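Local coordinates for cytoplasmic export protein 1 (Saccharomyces cerevisiae, PDB 3VWA), which binds tRNA and belongs to the nuclear tRNA export machinery, which may hand aminoacylated tRNAs from export receptors at the nuclear pore to the translation machinery, at residues F43-S48 with Q82-V87; F11-E16 with V73-D78; V503-L508 with I521-Y526; K475-A480 with P513-R518. All coordinates share one frame; numbering follows the deposited sequence.

Interaction 1. Residues F43-S48 with Q82-V87; sequences FKAKRS and QSTFIV
Lys44 turns CG anti to its backbone N (chi1 170°), and bends at chi3 and chi4 curl the chain along the ring edge of Phe85 until the ammonium meets the backbone of Gln82. CD of Lys44 lies 3.6 Å from Phe85 CE1, and its NZ is 3.0 Å from Gln82 O, reaching that oxygen from above its carbonyl plane. In Arg47 the chain runs extended from CG to NE and crosses Thr84 at about a right angle; NH1 of Arg47 donates to Thr84 OG1 over 2.7 Å within the guanidinium plane, with 145° at the hydrogen. Both groups have further partners: Arg47 forms a salt bridge with Glu52 and also donates to Asp78 O, while Thr84 OG1 bonds Asp80 O.

The backbones form an antiparallel ladder in the small N-terminal sheet of the kinase-like domain. Phe43 and Ile86 are a hydrogen-bonded pair, joined by Phe43 N to Ile86 O at 2.8 Å and Ile86 N to Phe43 O at 3.0 Å. Lys44 and Phe85 make the next, non-hydrogen-bonded pair, and Ala45 N to Thr84 O, 2.9 Å and 173° at the hydrogen, closes the ladder. Side chains leave the two faces alternately: Phe43 and Ile86 pack with CB atoms 4.4 Å apart, backed by Trp26. Backbone pairing thus sets the register, while Lys44 and Arg47 add charged donors to neutral oxygens of Gln82 and Thr84, next to the paired residues.

Interaction 2. Residues F11-E16 with V73-D78; sequences FPYTIE and VLETFD
Aromatic contact dominates where Phe11, Pro12 and Tyr13 meet Phe77. The Phe11 and Phe77 rings form an edge-to-face pair, centroids 4.8 Å apart and planes at 61°; the Phe11 edge is presented to the Phe77 face, and CE2 of Phe11 comes to 3.4 Å from CZ of Phe77. A chi1 of -166° turns the Phe11 ring toward Phe77 on strand 73-77. The Tyr13 ring meets Phe77 edge to edge, CE2 of Tyr13 lying 4.0 Å from CZ of Phe77. Pro12 adds an aliphatic touch, its CD 4.1 Å from Phe77 CZ.

A single polar bond accompanies this cluster: Tyr13 OH donates to Glu75 OE2 over 3.0 Å, using the anti lone pair of that oxygen, with ring and carboxylate planes steeply inclined.

The strands are not paired with each other. Their axes cross at -80° and come no nearer than 11.9 Å, so side chains bridge across one face of the N-terminal sheet of the kinase-like domain. Phe11 also meets Phe85 on strand 85-89, which pairs with strand 73-77. A classic beta bulge lies within strand 73-77, where Leu74 and Glu75 both face Val87. Were Phe77 cut back to an alanine, the Phe11 edge would probably lose its facing ring, and Pro12 and Tyr13 the ring both touch. The chemistry implies an apolar aromatic cluster with one polar bond, from Tyr13 to Glu75, at its border.

Interaction 3. Residues V503-L508 with I521-Y526; sequences VIAPGL and ILFEEY
Ile504 reaches across the helical hairpin of HEAT repeat 2, where the 503-508 segment packs on helix 513-536 through apolar side chains alone. From CB of Ile504, 4.2 Å from CD1 of Phe523, two branches part. CG2 of Ile504, anti to the backbone N, leans on Phe523, with CD1 of that ring 3.8 Å away at an oblique approach. CG1 of Ile504 takes the other course, beside the backbone N, and meets CD1 of Leu522 at 3.8 Å. Beyond it, CD1 ends over the face of Tyr526 in a CH-pi contact, so that one isoleucine engages Leu522, Phe523 and Tyr526 on one side of helix 513-536. Tyr526 is also held at its far end, where OH bonds to Leu484 O, and Leu484 of helix 474-487 packs on Ile504 and Leu522 as well.

Phe523 is the opposing wedge. Its chi1 of -165° swings the ring out to the turns after Ile504, where CB of Ala505 is 3.9 Å from CE1 of Phe523. Leu508 crosses Phe523 at about a right angle and lays CD2 over one face, 3.9 Å from the ring centroid and 24° off the normal. Without the Phe523 ring, as with a valine here, a gap is likely to open between Ile504, Ala505 and Leu508, leaving the Leu508 methyl no aromatic face. At the tip of Ile504, CD1 sits above the centre of the Tyr526 ring, 3.5 Å from its centroid and 12° off the normal.

Interaction 4. Residues K475-A480 with P513-R518; sequences KPRLAA and PIVRGR
Leu478 and Val515 sit at the centre of an apolar contact between two nearly parallel helices, helix 474-487 and the first turns of helix 513-536. The two short segments run at 7° with axes 10.1 Å apart, and the closest CA atoms, those of Leu478 and Val515, are 6.3 Å from each other. Leu478 does most of the touching with one methyl: its CD2 is 3.8 Å from Val515 CG2 and 3.8 Å from Arg518 CD. Ile514 approaches Leu478 at about a right angle, its CG1 in contact with Leu478 CD2, though the exact closeness is doubtful because the Ile514 torsions lie away from staggered positions.

Such side-by-side helices in the same direction are the way a HEAT solenoid stacks one hairpin on the next, and here helix 513-536 of HEAT repeat 2 lies against the helix 474-487 that precedes the repeat. Val515 and Arg518 also touch Leu481 one turn further along the latter.

Polar groups border this apolar middle. Arg518 extends from CG to NE and carries its guanidinium over Ile514, whose CD1 lies 3.3 Å above one face, toward the rim. At the edge of the same group a water in its plane accepts from Arg518 NH1 at 2.9 Å and donates to Leu478 O at 2.6 Å. Arg477 packs its CB near Val515 CG2, while its own guanidinium forms a salt bridge with Asp510 in the loop before helix 513-536.

In the fold
Interactions 1 and 2 share the small sheet of the kinase-like domain, with centres 10 Å apart: strands 85-89 and 73-77 are neighbours, and Arg47 of one contact bonds the carbonyl of Asp78 in the other. Interactions 3 and 4, likewise 10 Å apart at their centres, both use helix 513-536 at the HEAT end of the chain, about 54 Å or more from the first pair between nearest atoms. Interaction 1 is mostly buried and relies on backbone bonds; interaction 2 is partly buried and aromatic, spanning strands that are not paired with each other. Of the helical contacts, interaction 3 is wholly apolar, whereas interaction 4 has exposed Ile514 and Arg518 and a bridging water.

Interaction 1. Residues F43-S48 with Q82-V87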
loop_
_atom_site.group_PDB
_atom_site.type_symbol
_atom_site.label_atom_id
_atom_site.label_comp_id
_atom_site.label_asym_id
_atom_site.label_seq_id
_atom_site.Cartn_x
_atom_site.Cartn_y
_atom_site.Cartn_z
ATOM N N PHE A 43 -21.551 11.604 12.161
ATOM C CA PHE A 43 -22.706 11.970 11.362
ATOM C C PHE A 43 -23.518 13.048 12.103
ATOM O O PHE A 43 -24.016 12.850 13.237
ATOM C CB PHE A 43 -23.594 10.762 11.076
ATOM C CG PHE A 43 -22.983 9.771 10.132
ATOM C CD1 PHE A 43 -23.133 9.917 8.729
ATOM C CD2 PHE A 43 -22.313 8.639 10.626
ATOM C CE1 PHE A 43 -22.586 8.938 7.875
ATOM C CE2 PHE A 43 -21.771 7.707 9.759
ATOM C CZ PHE A 43 -21.922 7.854 8.395
ATOM N N LYS A 44 -23.621 14.200 11.455
ATOM C CA LYS A 44 -24.290 15.337 12.035
ATOM C C LYS A 44 -25.624 15.488 11.321
ATOM O O LYS A 44 -25.655 15.643 10.098
ATOM C CB LYS A 44 -23.434 16.587 11.839
ATOM C CG LYS A 44 -24.142 17.887 12.192
ATOM C CD LYS A 44 -23.113 18.954 12.521
ATOM C CE LYS A 44 -23.647 19.850 13.620
ATOM N NZ LYS A 44 -24.895 20.512 13.195
ATOM N N ALA A 45 -26.709 15.380 12.087
ATOM C CA ALA A 45 -28.083 15.507 11.593
ATOM C C ALA A 45 -28.410 16.915 11.173
ATOM O O ALA A 45 -28.087 17.903 11.872
ATOM C CB ALA A 45 -29.085 15.094 12.654
ATOM N N LYS A 46 -29.085 16.993 10.036
ATOM C CA LYS A 46 -29.638 18.243 9.571
ATOM C C LYS A 46 -31.013 18.314 10.200
ATOM O O LYS A 46 -32.027 18.165 9.521
ATOM C CB LYS A 46 -29.733 18.220 8.055
ATOM C CG LYS A 46 -28.407 18.457 7.354
ATOM C CD LYS A 46 -28.764 18.831 5.922
ATOM C CE LYS A 46 -27.560 18.784 5.011
ATOM N NZ LYS A 46 -28.040 18.597 3.607
ATOM N N ARG A 47 -31.028 18.496 11.519
ATOM C CA ARG A 47 -32.256 18.358 12.286
ATOM C C ARG A 47 -33.197 19.537 12.082
ATOM O O ARG A 47 -32.795 20.690 12.138
ATOM C CB ARG A 47 -31.961 18.173 13.769
ATOM C CG ARG A 47 -33.113 17.496 14.524
ATOM C CD ARG A 47 -32.575 17.157 15.904
ATOM N NE ARG A 47 -33.599 16.982 16.929
ATOM C CZ ARG A 47 -33.292 16.694 18.193
ATOM N NH1 ARG A 47 -32.018 16.503 18.558
ATOM N NH2 ARG A 47 -34.239 16.586 19.090
ATOM N N SER A 48 -34.452 19.234 11.837
ATOM C CA SER A 48 -35.434 20.271 11.598
ATOM C C SER A 48 -36.752 19.703 12.068
ATOM O O SER A 48 -36.838 18.494 12.364
ATOM C CB SER A 48 -35.441 20.719 10.108
ATOM O OG SER A 48 -36.303 19.939 9.303
ATOM N N GLN A 82 -28.775 20.494 15.867
ATOM C CA GLN A 82 -27.481 21.153 15.544
ATOM C C GLN A 82 -26.258 20.728 16.441
ATOM O O GLN A 82 -25.141 21.103 16.143
ATOM C CB GLN A 82 -27.628 22.692 15.407
ATOM C CG GLN A 82 -27.324 23.528 16.651
ATOM C CD GLN A 82 -27.852 24.947 16.534
ATOM O OE1 GLN A 82 -28.660 25.256 15.646
ATOM N NE2 GLN A 82 -27.406 25.822 17.438
ATOM N N SER A 83 -26.479 19.966 17.512
ATOM C CA SER A 83 -25.437 19.044 18.038
ATOM C C SER A 83 -25.944 17.588 18.067
ATOM O O SER A 83 -25.645 16.828 18.996
ATOM C CB SER A 83 -24.964 19.413 19.446
ATOM O OG SER A 83 -23.873 20.302 19.386
ATOM N N THR A 84 -26.722 17.207 17.063
ATOM C CA THR A 84 -27.275 15.844 17.025
ATOM C C THR A 84 -26.372 14.923 16.188
ATOM O O THR A 84 -26.245 15.088 14.965
ATOM C CB THR A 84 -28.762 15.887 16.616
ATOM O OG1 THR A 84 -29.465 16.633 17.623
ATOM C CG2 THR A 84 -29.386 14.494 16.551
ATOM N N PHE A 85 -25.709 13.993 16.873
ATOM C CA PHE A 85 -24.675 13.165 16.257
ATOM C C PHE A 85 -24.876 11.689 16.466
ATOM O O PHE A 85 -25.445 11.245 17.468
ATOM C CB PHE A 85 -23.295 13.470 16.807
ATOM C CG PHE A 85 -22.874 14.922 16.720
ATOM C CD1 PHE A 85 -22.772 15.569 15.476
ATOM C CD2 PHE A 85 -22.500 15.634 17.877
ATOM C CE1 PHE A 85 -22.334 16.889 15.383
ATOM C CE2 PHE A 85 -22.071 16.985 17.785
ATOM C CZ PHE A 85 -21.990 17.604 16.537
ATOM N N ILE A 86 -24.387 10.941 15.480
ATOM C CA ILE A 86 -24.084 9.526 15.616
ATOM C C ILE A 86 -22.595 9.377 15.295
ATOM O O ILE A 86 -22.104 9.707 14.172
ATOM C CB ILE A 86 -24.940 8.655 14.671
ATOM C CG1 ILE A 86 -26.448 8.875 14.914
ATOM C CG2 ILE A 86 -24.540 7.191 14.805
ATOM C CD1 ILE A 86 -27.370 8.263 13.858
ATOM N N VAL A 87 -21.860 8.866 16.269
ATOM C CA VAL A 87 -20.414 8.720 16.109
ATOM C C VAL A 87 -20.057 7.249 15.941
ATOM O O VAL A 87 -20.436 6.393 16.787
ATOM C CB VAL A 87 -19.630 9.346 17.280
ATOM C CG1 VAL A 87 -18.157 9.447 16.917
ATOM C CG2 VAL A 87 -20.154 10.740 17.609
#

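Interaction 2. Residues F11-E16 with V73-D78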
loop_
_atom_site.group_PDB
_atom_site.type_symbol
_atom_site.label_atom_id
_atom_site.label_comp_id
_atom_site.label_asym_id
_atom_site.label_seq_id
_atom_site.Cartn_x
_atom_site.Cartn_y
_atom_site.Cartn_z
ATOM N N PHE A 11 -16.966 17.966 24.744
ATOM C CA PHE A 11 -17.289 16.977 23.715
ATOM C C PHE A 11 -16.150 15.950 23.520
ATOM O O PHE A 11 -15.008 16.302 23.310
ATOM C CB PHE A 11 -17.674 17.660 22.396
ATOM C CG PHE A 11 -18.339 16.735 21.369
ATOM C CD1 PHE A 11 -17.834 16.634 20.071
ATOM C CD2 PHE A 11 -19.500 16.007 21.680
ATOM C CE1 PHE A 11 -18.444 15.822 19.121
ATOM C CE2 PHE A 11 -20.117 15.180 20.737
ATOM C CZ PHE A 11 -19.572 15.089 19.453
ATOM N N PRO A 12 -16.476 14.661 23.588
ATOM C CA PRO A 12 -15.437 13.608 23.518
ATOM C C PRO A 12 -14.701 13.452 22.148
ATOM O O PRO A 12 -13.794 12.640 22.047
ATOM C CB PRO A 12 -16.206 12.323 23.851
ATOM C CG PRO A 12 -17.577 12.733 24.278
ATOM C CD PRO A 12 -17.831 14.129 23.777
ATOM N N TYR A 13 -15.067 14.218 21.125
ATOM C CA TYR A 13 -14.488 14.005 19.817
ATOM C C TYR A 13 -14.113 15.324 19.209
ATOM O O TYR A 13 -14.730 16.360 19.517
ATOM C CB TYR A 13 -15.489 13.262 18.920
ATOM C CG TYR A 13 -16.032 11.991 19.581
ATOM C CD1 TYR A 13 -15.347 10.794 19.497
ATOM C CD2 TYR A 13 -17.220 12.007 20.306
ATOM C CE1 TYR A 13 -15.840 9.636 20.106
ATOM C CE2 TYR A 13 -17.719 10.870 20.904
ATOM C CZ TYR A 13 -17.029 9.688 20.816
ATOM O OH TYR A 13 -17.519 8.552 21.418
ATOM N N THR A 14 -13.090 15.322 18.376
ATOM C CA THR A 14 -12.874 16.508 17.554
ATOM C C THR A 14 -13.501 16.257 16.184
ATOM O O THR A 14 -13.561 15.123 15.733
ATOM C CB THR A 14 -11.391 16.802 17.375
ATOM O OG1 THR A 14 -10.797 15.678 16.727
ATOM C CG2 THR A 14 -10.720 17.031 18.741
ATOM N N ILE A 15 -13.949 17.299 15.519
ATOM C CA ILE A 15 -14.628 17.136 14.244
ATOM C C ILE A 15 -13.959 18.039 13.252
ATOM O O ILE A 15 -13.732 19.245 13.509
ATOM C CB ILE A 15 -16.129 17.515 14.323
ATOM C CG1 ILE A 15 -16.841 16.712 15.404
ATOM C CG2 ILE A 15 -16.843 17.337 12.973
ATOM C CD1 ILE A 15 -18.178 17.326 15.790
ATOM N N GLU A 16 -13.643 17.479 12.099
ATOM C CA GLU A 16 -13.074 18.325 11.061
ATOM C C GLU A 16 -14.125 19.287 10.532
ATOM O O GLU A 16 -15.339 19.060 10.687
ATOM C CB GLU A 16 -12.453 17.499 9.955
ATOM C CG GLU A 16 -11.110 16.899 10.333
ATOM C CD GLU A 16 -10.241 16.769 9.113
ATOM O OE1 GLU A 16 -10.444 15.775 8.378
ATOM O OE2 GLU A 16 -9.403 17.678 8.881
ATOM N N VAL A 73 -21.513 1.681 15.965
ATOM C CA VAL A 73 -21.738 2.978 16.564
ATOM C C VAL A 73 -20.962 3.066 17.873
ATOM O O VAL A 73 -20.861 2.090 18.590
ATOM C CB VAL A 73 -23.238 3.318 16.736
ATOM C CG1 VAL A 73 -23.932 3.483 15.372
ATOM C CG2 VAL A 73 -23.953 2.281 17.596
ATOM N N LEU A 74 -20.363 4.219 18.146
ATOM C CA LEU A 74 -19.582 4.406 19.383
ATOM C C LEU A 74 -20.397 5.165 20.405
ATOM O O LEU A 74 -20.479 4.759 21.565
ATOM C CB LEU A 74 -18.242 5.094 19.111
ATOM C CG LEU A 74 -16.950 4.327 18.748
ATOM C CD1 LEU A 74 -17.133 2.836 18.501
ATOM C CD2 LEU A 74 -16.337 4.977 17.525
ATOM N N GLU A 75 -21.039 6.246 19.975
ATOM C CA GLU A 75 -21.847 7.027 20.890
ATOM C C GLU A 75 -22.865 7.877 20.133
ATOM O O GLU A 75 -22.611 8.221 18.996
ATOM C CB GLU A 75 -20.918 7.948 21.706
ATOM C CG GLU A 75 -21.483 8.296 23.084
ATOM C CD GLU A 75 -20.592 9.224 23.893
ATOM O OE1 GLU A 75 -21.092 9.712 24.919
ATOM O OE2 GLU A 75 -19.422 9.481 23.498
ATOM N N THR A 76 -23.991 8.225 20.774
ATOM C CA THR A 76 -24.980 9.152 20.218
ATOM C C THR A 76 -25.251 10.373 21.126
ATOM O O THR A 76 -25.045 10.289 22.369
ATOM C CB THR A 76 -26.302 8.457 19.881
ATOM O OG1 THR A 76 -26.954 8.031 21.090
ATOM C CG2 THR A 76 -26.075 7.266 18.975
ATOM N N PHE A 77 -25.689 11.480 20.493
ATOM C CA PHE A 77 -26.063 12.763 21.156
ATOM C C PHE A 77 -27.314 13.333 20.498
ATOM O O PHE A 77 -27.337 13.459 19.282
ATOM C CB PHE A 77 -24.958 13.793 20.977
ATOM C CG PHE A 77 -23.628 13.310 21.425
ATOM C CD1 PHE A 77 -23.210 13.495 22.751
ATOM C CD2 PHE A 77 -22.807 12.603 20.544
ATOM C CE1 PHE A 77 -21.975 12.999 23.159
ATOM C CE2 PHE A 77 -21.589 12.110 20.950
ATOM C CZ PHE A 77 -21.167 12.316 22.247
ATOM N N ASP A 78 -28.339 13.671 21.280
ATOM C CA ASP A 78 -29.597 14.210 20.713
ATOM C C ASP A 78 -30.249 15.330 21.549
ATOM O O ASP A 78 -31.358 15.790 21.240
ATOM C CB ASP A 78 -30.616 13.084 20.438
ATOM C CG ASP A 78 -30.887 12.230 21.654
ATOM O OD1 ASP A 78 -30.650 12.718 22.782
ATOM O OD2 ASP A 78 -31.299 11.056 21.491
#

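Interaction 3. Residues V503-L508 with I521-Y526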
loop_
_atom_site.group_PDB
_atom_site.type_symbol
_atom_site.label_atom_id
_atom_site.label_comp_id
_atom_site.label_asym_id
_atom_site.label_seq_id
_atom_site.Cartn_x
_atom_site.Cartn_y
_atom_site.Cartn_z
ATOM N N VAL A 503 48.242 7.986 -15.391
ATOM C CA VAL A 503 47.229 6.956 -15.106
ATOM C C VAL A 503 46.665 6.409 -16.436
ATOM O O VAL A 503 46.456 5.215 -16.584
ATOM C CB VAL A 503 46.032 7.497 -14.282
ATOM C CG1 VAL A 503 44.939 6.426 -14.241
ATOM C CG2 VAL A 503 46.452 7.951 -12.860
ATOM N N ILE A 504 46.350 7.289 -17.379
ATOM C CA ILE A 504 45.894 6.841 -18.701
ATOM C C ILE A 504 46.957 6.170 -19.523
ATOM O O ILE A 504 46.751 5.061 -20.028
ATOM C CB ILE A 504 45.313 7.979 -19.521
ATOM C CG1 ILE A 504 44.041 8.504 -18.810
ATOM C CG2 ILE A 504 44.966 7.474 -20.928
ATOM C CD1 ILE A 504 43.609 9.892 -19.187
ATOM N N ALA A 505 48.107 6.807 -19.644
ATOM C CA ALA A 505 49.011 6.421 -20.710
ATOM C C ALA A 505 49.445 4.944 -20.805
ATOM O O ALA A 505 49.675 4.454 -21.888
ATOM C CB ALA A 505 50.221 7.378 -20.741
ATOM N N PRO A 506 49.595 4.230 -19.667
ATOM C CA PRO A 506 49.977 2.821 -19.766
ATOM C C PRO A 506 49.043 1.939 -20.615
ATOM O O PRO A 506 49.472 0.927 -21.202
ATOM C CB PRO A 506 50.003 2.373 -18.292
ATOM C CG PRO A 506 50.478 3.620 -17.581
ATOM C CD PRO A 506 49.799 4.767 -18.314
ATOM N N GLY A 507 47.766 2.299 -20.652
ATOM C CA GLY A 507 46.766 1.538 -21.377
ATOM C C GLY A 507 46.993 1.617 -22.886
ATOM O O GLY A 507 46.576 0.709 -23.643
ATOM N N LEU A 508 47.635 2.701 -23.301
ATOM C CA LEU A 508 48.200 2.835 -24.648
ATOM C C LEU A 508 49.093 1.659 -25.017
ATOM O O LEU A 508 49.203 1.306 -26.217
ATOM C CB LEU A 508 49.055 4.082 -24.704
ATOM C CG LEU A 508 48.639 5.381 -25.387
ATOM C CD1 LEU A 508 47.154 5.625 -25.442
ATOM C CD2 LEU A 508 49.344 6.521 -24.654
ATOM N N ILE A 521 42.157 7.034 -27.650
ATOM C CA ILE A 521 41.135 8.017 -27.925
ATOM C C ILE A 521 40.908 8.840 -26.653
ATOM O O ILE A 521 40.755 10.022 -26.691
ATOM C CB ILE A 521 39.850 7.335 -28.446
ATOM C CG1 ILE A 521 40.091 6.655 -29.811
ATOM C CG2 ILE A 521 38.736 8.356 -28.584
ATOM C CD1 ILE A 521 38.935 5.731 -30.283
ATOM N N LEU A 522 40.938 8.178 -25.513
ATOM C CA LEU A 522 40.776 8.809 -24.227
ATOM C C LEU A 522 41.904 9.767 -23.934
ATOM O O LEU A 522 41.700 10.926 -23.572
ATOM C CB LEU A 522 40.808 7.674 -23.217
ATOM C CG LEU A 522 40.064 7.738 -21.887
ATOM C CD1 LEU A 522 40.988 7.274 -20.767
ATOM C CD2 LEU A 522 39.262 8.999 -21.574
ATOM N N PHE A 523 43.124 9.262 -24.088
ATOM C CA PHE A 523 44.328 10.042 -23.947
ATOM C C PHE A 523 44.309 11.343 -24.732
ATOM O O PHE A 523 44.689 12.410 -24.199
ATOM C CB PHE A 523 45.490 9.179 -24.447
ATOM C CG PHE A 523 46.852 9.682 -24.051
ATOM C CD1 PHE A 523 47.144 9.997 -22.712
ATOM C CD2 PHE A 523 47.872 9.815 -25.003
ATOM C CE1 PHE A 523 48.420 10.446 -22.337
ATOM C CE2 PHE A 523 49.143 10.252 -24.634
ATOM C CZ PHE A 523 49.436 10.543 -23.280
ATOM N N GLU A 524 43.929 11.265 -26.010
ATOM C CA GLU A 524 43.900 12.482 -26.859
ATOM C C GLU A 524 42.933 13.495 -26.317
ATOM O O GLU A 524 43.189 14.701 -26.321
ATOM C CB GLU A 524 43.403 12.194 -28.289
ATOM C CG GLU A 524 43.964 10.971 -28.933
ATOM C CD GLU A 524 45.150 11.258 -29.800
ATOM O OE1 GLU A 524 45.260 10.602 -30.876
ATOM O OE2 GLU A 524 45.964 12.123 -29.400
ATOM N N GLU A 525 41.779 13.012 -25.889
ATOM C CA GLU A 525 40.792 13.939 -25.356
ATOM C C GLU A 525 41.347 14.649 -24.073
ATOM O O GLU A 525 41.126 15.850 -23.866
ATOM C CB GLU A 525 39.482 13.174 -25.126
ATOM C CG GLU A 525 38.402 13.984 -24.403
ATOM C CD GLU A 525 37.175 13.162 -24.036
ATOM O OE1 GLU A 525 36.278 13.773 -23.391
ATOM O OE2 GLU A 525 37.085 11.938 -24.405
ATOM N N TYR A 526 42.138 13.939 -23.252
ATOM C CA TYR A 526 42.708 14.580 -22.050
ATOM C C TYR A 526 43.835 15.532 -22.421
ATOM O O TYR A 526 43.984 16.588 -21.813
ATOM C CB TYR A 526 43.265 13.518 -21.089
ATOM C CG TYR A 526 42.271 13.031 -20.038
ATOM C CD1 TYR A 526 42.396 13.430 -18.708
ATOM C CD2 TYR A 526 41.255 12.143 -20.372
ATOM C CE1 TYR A 526 41.497 12.967 -17.720
ATOM C CE2 TYR A 526 40.362 11.655 -19.418
ATOM C CZ TYR A 526 40.492 12.042 -18.084
ATOM O OH TYR A 526 39.594 11.548 -17.163
#

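Interaction 4. Residues K475-A480 with P513-R518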
loop_
_atom_site.group_PDB
_atom_site.type_symbol
_atom_site.label_atom_id
_atom_site.label_comp_id
_atom_site.label_asym_id
_atom_site.label_seq_id
_atom_site.Cartn_x
_atom_site.Cartn_y
_atom_site.Cartn_z
ATOM N N LYS A 475 38.133 -6.937 -18.948
ATOM C CA LYS A 475 36.900 -6.210 -18.678
ATOM C C LYS A 475 37.067 -5.023 -17.695
ATOM O O LYS A 475 36.509 -3.968 -17.952
ATOM C CB LYS A 475 35.760 -7.143 -18.261
ATOM C CG LYS A 475 34.374 -6.494 -18.372
ATOM C CD LYS A 475 33.230 -7.495 -18.111
ATOM C CE LYS A 475 31.865 -6.877 -18.420
ATOM N NZ LYS A 475 30.725 -7.844 -18.347
ATOM N N PRO A 476 37.801 -5.204 -16.579
ATOM C CA PRO A 476 38.005 -4.122 -15.596
ATOM C C PRO A 476 38.915 -2.997 -16.095
ATOM O O PRO A 476 38.773 -1.845 -15.667
ATOM C CB PRO A 476 38.620 -4.839 -14.394
ATOM C CG PRO A 476 38.169 -6.312 -14.575
ATOM C CD PRO A 476 38.283 -6.503 -16.060
ATOM N N ARG A 477 39.795 -3.316 -17.042
ATOM C CA ARG A 477 40.614 -2.306 -17.708
ATOM C C ARG A 477 39.726 -1.419 -18.551
ATOM O O ARG A 477 39.764 -0.173 -18.437
ATOM C CB ARG A 477 41.739 -2.978 -18.511
ATOM C CG ARG A 477 42.395 -4.119 -17.726
ATOM C CD ARG A 477 43.879 -4.249 -17.993
ATOM N NE ARG A 477 44.136 -4.658 -19.353
ATOM C CZ ARG A 477 44.242 -5.928 -19.748
ATOM N NH1 ARG A 477 44.134 -6.913 -18.868
ATOM N NH2 ARG A 477 44.443 -6.212 -21.023
ATOM N N LEU A 478 38.865 -2.042 -19.353
ATOM C CA LEU A 478 37.865 -1.306 -20.135
ATOM C C LEU A 478 36.937 -0.467 -19.260
ATOM O O LEU A 478 36.432 0.549 -19.690
ATOM C CB LEU A 478 37.027 -2.307 -20.921
ATOM C CG LEU A 478 37.768 -3.098 -22.016
ATOM C CD1 LEU A 478 36.856 -4.169 -22.546
ATOM C CD2 LEU A 478 38.273 -2.230 -23.158
ATOM N N ALA A 479 36.653 -0.936 -18.052
ATOM C CA ALA A 479 35.794 -0.203 -17.156
ATOM C C ALA A 479 36.569 1.002 -16.583
ATOM O O ALA A 479 35.985 1.999 -16.245
ATOM C CB ALA A 479 35.306 -1.097 -16.004
ATOM N N ALA A 480 37.868 0.885 -16.407
ATOM C CA ALA A 480 38.651 2.046 -15.971
ATOM C C ALA A 480 38.611 3.149 -17.035
ATOM O O ALA A 480 38.306 4.305 -16.745
ATOM C CB ALA A 480 40.084 1.653 -15.671
ATOM N N PRO A 513 44.200 -5.437 -27.878
ATOM C CA PRO A 513 44.072 -4.352 -28.892
ATOM C C PRO A 513 42.918 -3.394 -28.573
ATOM O O PRO A 513 42.992 -2.188 -28.867
ATOM C CB PRO A 513 43.810 -5.095 -30.215
ATOM C CG PRO A 513 43.596 -6.540 -29.869
ATOM C CD PRO A 513 43.891 -6.782 -28.415
ATOM N N ILE A 514 41.864 -3.916 -27.953
ATOM C CA ILE A 514 40.695 -3.079 -27.725
ATOM C C ILE A 514 40.989 -2.007 -26.641
ATOM O O ILE A 514 40.507 -0.886 -26.732
ATOM C CB ILE A 514 39.339 -3.852 -27.579
ATOM C CG1 ILE A 514 38.656 -3.579 -26.252
ATOM C CG2 ILE A 514 39.402 -5.343 -27.958
ATOM C CD1 ILE A 514 37.162 -3.394 -26.428
ATOM N N VAL A 515 41.834 -2.345 -25.661
ATOM C CA VAL A 515 42.218 -1.366 -24.644
ATOM C C VAL A 515 43.110 -0.325 -25.243
ATOM O O VAL A 515 42.935 0.875 -24.969
ATOM C CB VAL A 515 42.943 -2.008 -23.440
ATOM C CG1 VAL A 515 43.522 -0.939 -22.515
ATOM C CG2 VAL A 515 42.011 -2.950 -22.703
ATOM N N ARG A 516 44.112 -0.764 -26.005
ATOM C CA ARG A 516 45.021 0.188 -26.646
ATOM C C ARG A 516 44.224 1.149 -27.460
ATOM O O ARG A 516 44.502 2.332 -27.439
ATOM C CB ARG A 516 46.054 -0.498 -27.562
ATOM C CG ARG A 516 47.090 -1.332 -26.837
ATOM C CD ARG A 516 48.111 -1.944 -27.797
ATOM N NE ARG A 516 47.777 -3.331 -28.166
ATOM C CZ ARG A 516 47.462 -3.687 -29.400
ATOM N NH1 ARG A 516 47.434 -2.761 -30.325
ATOM N NH2 ARG A 516 47.165 -4.936 -29.718
ATOM N N GLY A 517 43.235 0.638 -28.213
ATOM C CA GLY A 517 42.435 1.515 -29.125
ATOM C C GLY A 517 41.627 2.536 -28.311
ATOM O O GLY A 517 41.605 3.744 -28.606
ATOM N N ARG A 518 40.937 2.064 -27.270
ATOM C CA ARG A 518 40.171 3.020 -26.431
ATOM C C ARG A 518 41.064 3.946 -25.651
ATOM O O ARG A 518 40.721 5.084 -25.475
ATOM C CB ARG A 518 39.165 2.335 -25.506
ATOM C CG ARG A 518 38.271 1.364 -26.285
ATOM C CD ARG A 518 37.248 0.706 -25.390
ATOM N NE ARG A 518 36.279 -0.013 -26.204
ATOM C CZ ARG A 518 35.131 -0.466 -25.736
ATOM N NH1 ARG A 518 34.835 -0.279 -24.465
ATOM N NH2 ARG A 518 34.296 -1.112 -26.531
HETATM O O HOH W 1 36.096 1.132 -22.240
#